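Local coordinates for putative cytoplasmic protein (Salmonella typhimurium, PDB 2GK3) that is of unknown function but assembles as a hexamer and probably has a class I glutamine amidotransferase-like fold, at residues E[166-177]-E[201-212]. Residues are numbered along the deposited sequence; the frame is centred on the assembly and turned at random.
Sequences CAEAVSPEHPVV and VLTINNDPLLVF
Glu168 and Thr203 form the hydrogen-bonded pair that joins strand 166-169 to strand 201-204; the two run antiparallel, their axes approaching to 4.6 Å. Thr203 N gives Glu168 O a bond of 2.8 Å in the carbonyl plane, and Glu168 N returns one to Thr203 O. Where strand 166-169 ends, Val201 O takes both Val170 N and Ser171 N from one face of its carbonyl plane, and the chain leaves into the type I turn Ser171-His174. Just past the strand end, Val170 CG1 rests on Thr203 CG2 at 3.7 Å, the two side chains crossing at about a right angle. With chi1 near 58°, Thr203 places OG1 between its own backbone N and carbonyl carbon, and from there it shares a water with Glu168 OE2 and Asn206 N of the type I' hairpin turn. A second water links Cys166 O to Asn205 N. The other face is apolar: Ala167 CB presses on Leu209 CD2 at 3.4 Å, tight for two carbons, and Ala169 CB meets Leu202 CD2. Beyond the turn, Val177 CG2 and Val201 CG1 reach tip to tip, 3.6 Å apart. The other methyl of Val201, CG2, sits over one face of the His174 ring in a CH-pi contact, 3.8 Å from its centroid, while Pro175 CD, from the next residue, lies over the rim of the opposite face. His174 and Phe212 lie nearly parallel, planes at 11°, with centroids 5.0 Å apart and little overlap; Phe252 of helix 242-253 meets both rings. Backbone pairs thus join the strands and pin the loop's start to Val201 O, whereas its later part packs through apolar and ring contacts, with Asn248 ND2 of that helix bonding Val176 O.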
loop_
_atom_site.group_PDB
_atom_site.type_symbol
_atom_site.label_atom_id
_atom_site.label_comp_id
_atom_site.label_asym_id
_atom_site.label_seq_id
_atom_site.Cartn_x
_atom_site.Cartn_y
_atom_site.Cartn_z
ATOM N N CYS E 166 16.796 30.673 10.802
ATOM C CA CYS E 166 16.403 31.012 12.171
ATOM C C CYS E 166 15.150 31.877 12.246
ATOM O O CYS E 166 14.824 32.600 11.317
ATOM C CB CYS E 166 17.558 31.699 12.896
ATOM S SG CYS E 166 18.306 32.962 11.860
ATOM N N ALA E 167 14.445 31.768 13.363
ATOM C CA ALA E 167 13.330 32.642 13.665
ATOM C C ALA E 167 13.877 34.013 14.021
ATOM O O ALA E 167 15.052 34.140 14.394
ATOM C CB ALA E 167 12.522 32.086 14.829
ATOM N N GLU E 168 13.029 35.032 13.891
ATOM C CA GLU E 168 13.373 36.390 14.293
ATOM C C GLU E 168 12.206 37.049 15.001
ATOM O O GLU E 168 11.043 36.841 14.623
ATOM C CB GLU E 168 13.781 37.221 13.077
ATOM C CG GLU E 168 15.246 37.025 12.702
ATOM C CD GLU E 168 15.551 37.420 11.281
ATOM O OE1 GLU E 168 16.692 37.173 10.833
ATOM O OE2 GLU E 168 14.654 37.971 10.609
ATOM N N ALA E 169 12.504 37.824 16.045
ATOM C CA ALA E 169 11.454 38.581 16.722
ATOM C C ALA E 169 11.242 39.911 16.012
ATOM O O ALA E 169 12.186 40.692 15.834
ATOM C CB ALA E 169 11.776 38.768 18.194
ATOM N N VAL E 170 10.011 40.140 15.561
ATOM C CA VAL E 170 9.617 41.454 15.020
ATOM C C VAL E 170 8.810 42.277 16.030
ATOM O O VAL E 170 8.638 43.491 15.858
ATOM C CB VAL E 170 8.866 41.372 13.659
ATOM C CG1 VAL E 170 9.809 40.889 12.553
ATOM C CG2 VAL E 170 7.632 40.502 13.754
ATOM N N SER E 171 8.312 41.612 17.073
ATOM C CA SER E 171 7.797 42.296 18.258
ATOM C C SER E 171 8.359 41.672 19.527
ATOM O O SER E 171 7.603 41.029 20.270
ATOM C CB SER E 171 6.278 42.254 18.304
ATOM O OG SER E 171 5.724 42.833 17.142
ATOM N N PRO E 172 9.674 41.891 19.797
ATOM C CA PRO E 172 10.387 41.273 20.924
ATOM C C PRO E 172 9.931 41.768 22.319
ATOM O O PRO E 172 10.328 41.205 23.337
ATOM C CB PRO E 172 11.853 41.640 20.659
ATOM C CG PRO E 172 11.794 42.912 19.868
ATOM C CD PRO E 172 10.551 42.802 19.028
ATOM N N GLU E 173 9.103 42.804 22.356
ATOM C CA GLU E 173 8.525 43.314 23.613
ATOM C C GLU E 173 7.160 42.685 23.930
ATOM O O GLU E 173 6.596 42.917 25.010
ATOM C CB GLU E 173 8.401 44.848 23.583
ATOM C CG GLU E 173 8.738 45.530 22.214
ATOM C CD GLU E 173 7.764 45.191 21.060
ATOM O OE1 GLU E 173 8.261 44.864 19.958
ATOM O OE2 GLU E 173 6.523 45.270 21.238
ATOM N N HIS E 174 6.631 41.906 22.985
ATOM C CA HIS E 174 5.357 41.227 23.179
ATOM C C HIS E 174 5.502 40.293 24.387
ATOM O O HIS E 174 6.498 39.569 24.480
ATOM C CB HIS E 174 4.978 40.442 21.917
ATOM C CG HIS E 174 3.577 39.912 21.931
ATOM N ND1 HIS E 174 3.214 38.781 22.630
ATOM C CD2 HIS E 174 2.450 40.364 21.337
ATOM C CE1 HIS E 174 1.925 38.558 22.464
ATOM N NE2 HIS E 174 1.438 39.502 21.680
ATOM N N PRO E 175 4.533 40.325 25.323
ATOM C CA PRO E 175 4.572 39.509 26.559
ATOM C C PRO E 175 5.024 38.057 26.377
ATOM O O PRO E 175 5.778 37.553 27.208
ATOM C CB PRO E 175 3.120 39.528 27.052
ATOM C CG PRO E 175 2.490 40.717 26.439
ATOM C CD PRO E 175 3.319 41.164 25.254
ATOM N N VAL E 176 4.588 37.392 25.301
ATOM C CA VAL E 176 4.894 35.973 25.073
ATOM C C VAL E 176 6.388 35.705 24.865
ATOM O O VAL E 176 6.932 34.698 25.338
ATOM C CB VAL E 176 4.059 35.408 23.899
ATOM C CG1 VAL E 176 4.637 34.101 23.368
ATOM C CG2 VAL E 176 2.609 35.223 24.316
ATOM N N VAL E 177 7.055 36.617 24.174
ATOM C CA VAL E 177 8.443 36.403 23.774
ATOM C C VAL E 177 9.442 37.336 24.467
ATOM O O VAL E 177 10.655 37.210 24.284
ATOM C CB VAL E 177 8.597 36.532 22.243
ATOM C CG1 VAL E 177 7.725 35.485 21.527
ATOM C CG2 VAL E 177 8.265 37.961 21.787
ATOM N N VAL E 201 4.374 38.306 15.617
ATOM C CA VAL E 201 5.366 38.476 16.680
ATOM C C VAL E 201 6.751 37.953 16.288
ATOM O O VAL E 201 7.769 38.533 16.659
ATOM C CB VAL E 201 4.853 37.828 17.998
ATOM C CG1 VAL E 201 5.927 37.807 19.068
ATOM C CG2 VAL E 201 3.601 38.559 18.489
ATOM N N LEU E 202 6.781 36.854 15.539
ATOM C CA LEU E 202 8.028 36.254 15.082
ATOM C C LEU E 202 7.892 35.972 13.603
ATOM O O LEU E 202 6.792 35.686 13.119
ATOM C CB LEU E 202 8.301 34.919 15.800
ATOM C CG LEU E 202 8.499 34.789 17.326
ATOM C CD1 LEU E 202 8.868 33.344 17.673
ATOM C CD2 LEU E 202 9.580 35.758 17.831
ATOM N N THR E 203 9.007 36.019 12.888
ATOM C CA THR E 203 9.013 35.723 11.459
ATOM C C THR E 203 10.098 34.706 11.156
ATOM O O THR E 203 10.988 34.449 11.965
ATOM C CB THR E 203 9.306 36.969 10.612
ATOM O OG1 THR E 203 10.574 37.487 11.018
ATOM C CG2 THR E 203 8.223 38.063 10.787
ATOM N N ILE E 204 10.024 34.149 9.959
ATOM C CA ILE E 204 10.957 33.156 9.512
ATOM C C ILE E 204 11.050 33.423 8.014
ATOM O O ILE E 204 10.017 33.481 7.355
ATOM C CB ILE E 204 10.396 31.730 9.863
ATOM C CG1 ILE E 204 11.432 30.625 9.632
ATOM C CG2 ILE E 204 9.037 31.447 9.166
ATOM C CD1 ILE E 204 10.975 29.241 10.150
ATOM N N ASN E 205 12.253 33.671 7.490
ATOM C CA ASN E 205 12.431 33.953 6.043
ATOM C C ASN E 205 11.527 35.113 5.610
ATOM O O ASN E 205 10.997 35.150 4.494
ATOM C CB ASN E 205 12.136 32.685 5.234
ATOM C CG ASN E 205 12.571 32.780 3.778
ATOM O OD1 ASN E 205 13.548 33.466 3.441
ATOM N ND2 ASN E 205 11.849 32.058 2.901
ATOM N N ASN E 206 11.338 36.050 6.535
ATOM C CA ASN E 206 10.429 37.178 6.363
ATOM C C ASN E 206 8.932 36.816 6.255
ATOM O O ASN E 206 8.098 37.700 6.069
ATOM C CB ASN E 206 10.895 38.104 5.214
ATOM C CG ASN E 206 12.318 38.637 5.433
ATOM O OD1 ASN E 206 12.631 39.215 6.475
ATOM N ND2 ASN E 206 13.182 38.421 4.459
ATOM N N ASP E 207 8.586 35.537 6.392
ATOM C CA ASP E 207 7.165 35.144 6.450
ATOM C C ASP E 207 6.738 35.109 7.922
ATOM O O ASP E 207 7.583 34.989 8.801
ATOM C CB ASP E 207 6.929 33.773 5.820
ATOM C CG ASP E 207 6.966 33.794 4.303
ATOM O OD1 ASP E 207 6.321 34.666 3.672
ATOM O OD2 ASP E 207 7.624 32.893 3.736
ATOM N N PRO E 208 5.426 35.220 8.196
ATOM C CA PRO E 208 5.050 35.145 9.616
ATOM C C PRO E 208 5.396 33.767 10.204
ATOM O O PRO E 208 5.352 32.745 9.479
ATOM C CB PRO E 208 3.533 35.371 9.607
ATOM C CG PRO E 208 3.097 35.231 8.222
ATOM C CD PRO E 208 4.261 35.396 7.307
ATOM N N LEU E 209 5.768 33.756 11.487
ATOM C CA LEU E 209 6.029 32.501 12.208
ATOM C C LEU E 209 5.116 32.342 13.434
ATOM O O LEU E 209 4.515 31.280 13.640
ATOM C CB LEU E 209 7.510 32.372 12.604
ATOM C CG LEU E 209 7.917 31.196 13.512
ATOM C CD1 LEU E 209 7.654 29.848 12.853
ATOM C CD2 LEU E 209 9.387 31.295 13.925
ATOM N N LEU E 210 5.035 33.387 14.252
ATOM C CA LEU E 210 4.118 33.394 15.390
ATOM C C LEU E 210 3.137 34.543 15.245
ATOM O O LEU E 210 3.550 35.691 15.150
ATOM C CB LEU E 210 4.888 33.480 16.717
ATOM C CG LEU E 210 4.093 33.365 18.022
ATOM C CD1 LEU E 210 3.304 32.024 18.156
ATOM C CD2 LEU E 210 5.021 33.583 19.215
ATOM N N VAL E 211 1.845 34.218 15.244
ATOM C CA VAL E 211 0.779 35.183 14.962
ATOM C C VAL E 211 -0.359 35.030 15.975
ATOM O O VAL E 211 -0.832 33.914 16.213
ATOM C CB VAL E 211 0.187 34.998 13.524
ATOM C CG1 VAL E 211 -0.937 36.019 13.251
ATOM C CG2 VAL E 211 1.292 35.101 12.448
ATOM N N PHE E 212 -0.790 36.159 16.546
ATOM C CA PHE E 212 -1.894 36.185 17.520
ATOM C C PHE E 212 -3.112 36.920 16.966
ATOM O O PHE E 212 -2.985 37.946 16.307
ATOM C CB PHE E 212 -1.440 36.809 18.862
ATOM C CG PHE E 212 -0.408 35.984 19.590
ATOM C CD1 PHE E 212 -0.798 34.931 20.408
ATOM C CD2 PHE E 212 0.954 36.232 19.420
ATOM C CE1 PHE E 212 0.148 34.139 21.048
ATOM C CE2 PHE E 212 1.901 35.462 20.063
ATOM C CZ PHE E 212 1.504 34.415 20.877
HETATM O O HOH W 1 14.381 34.440 9.295
HETATM O O HOH W 2 12.482 36.404 9.388
#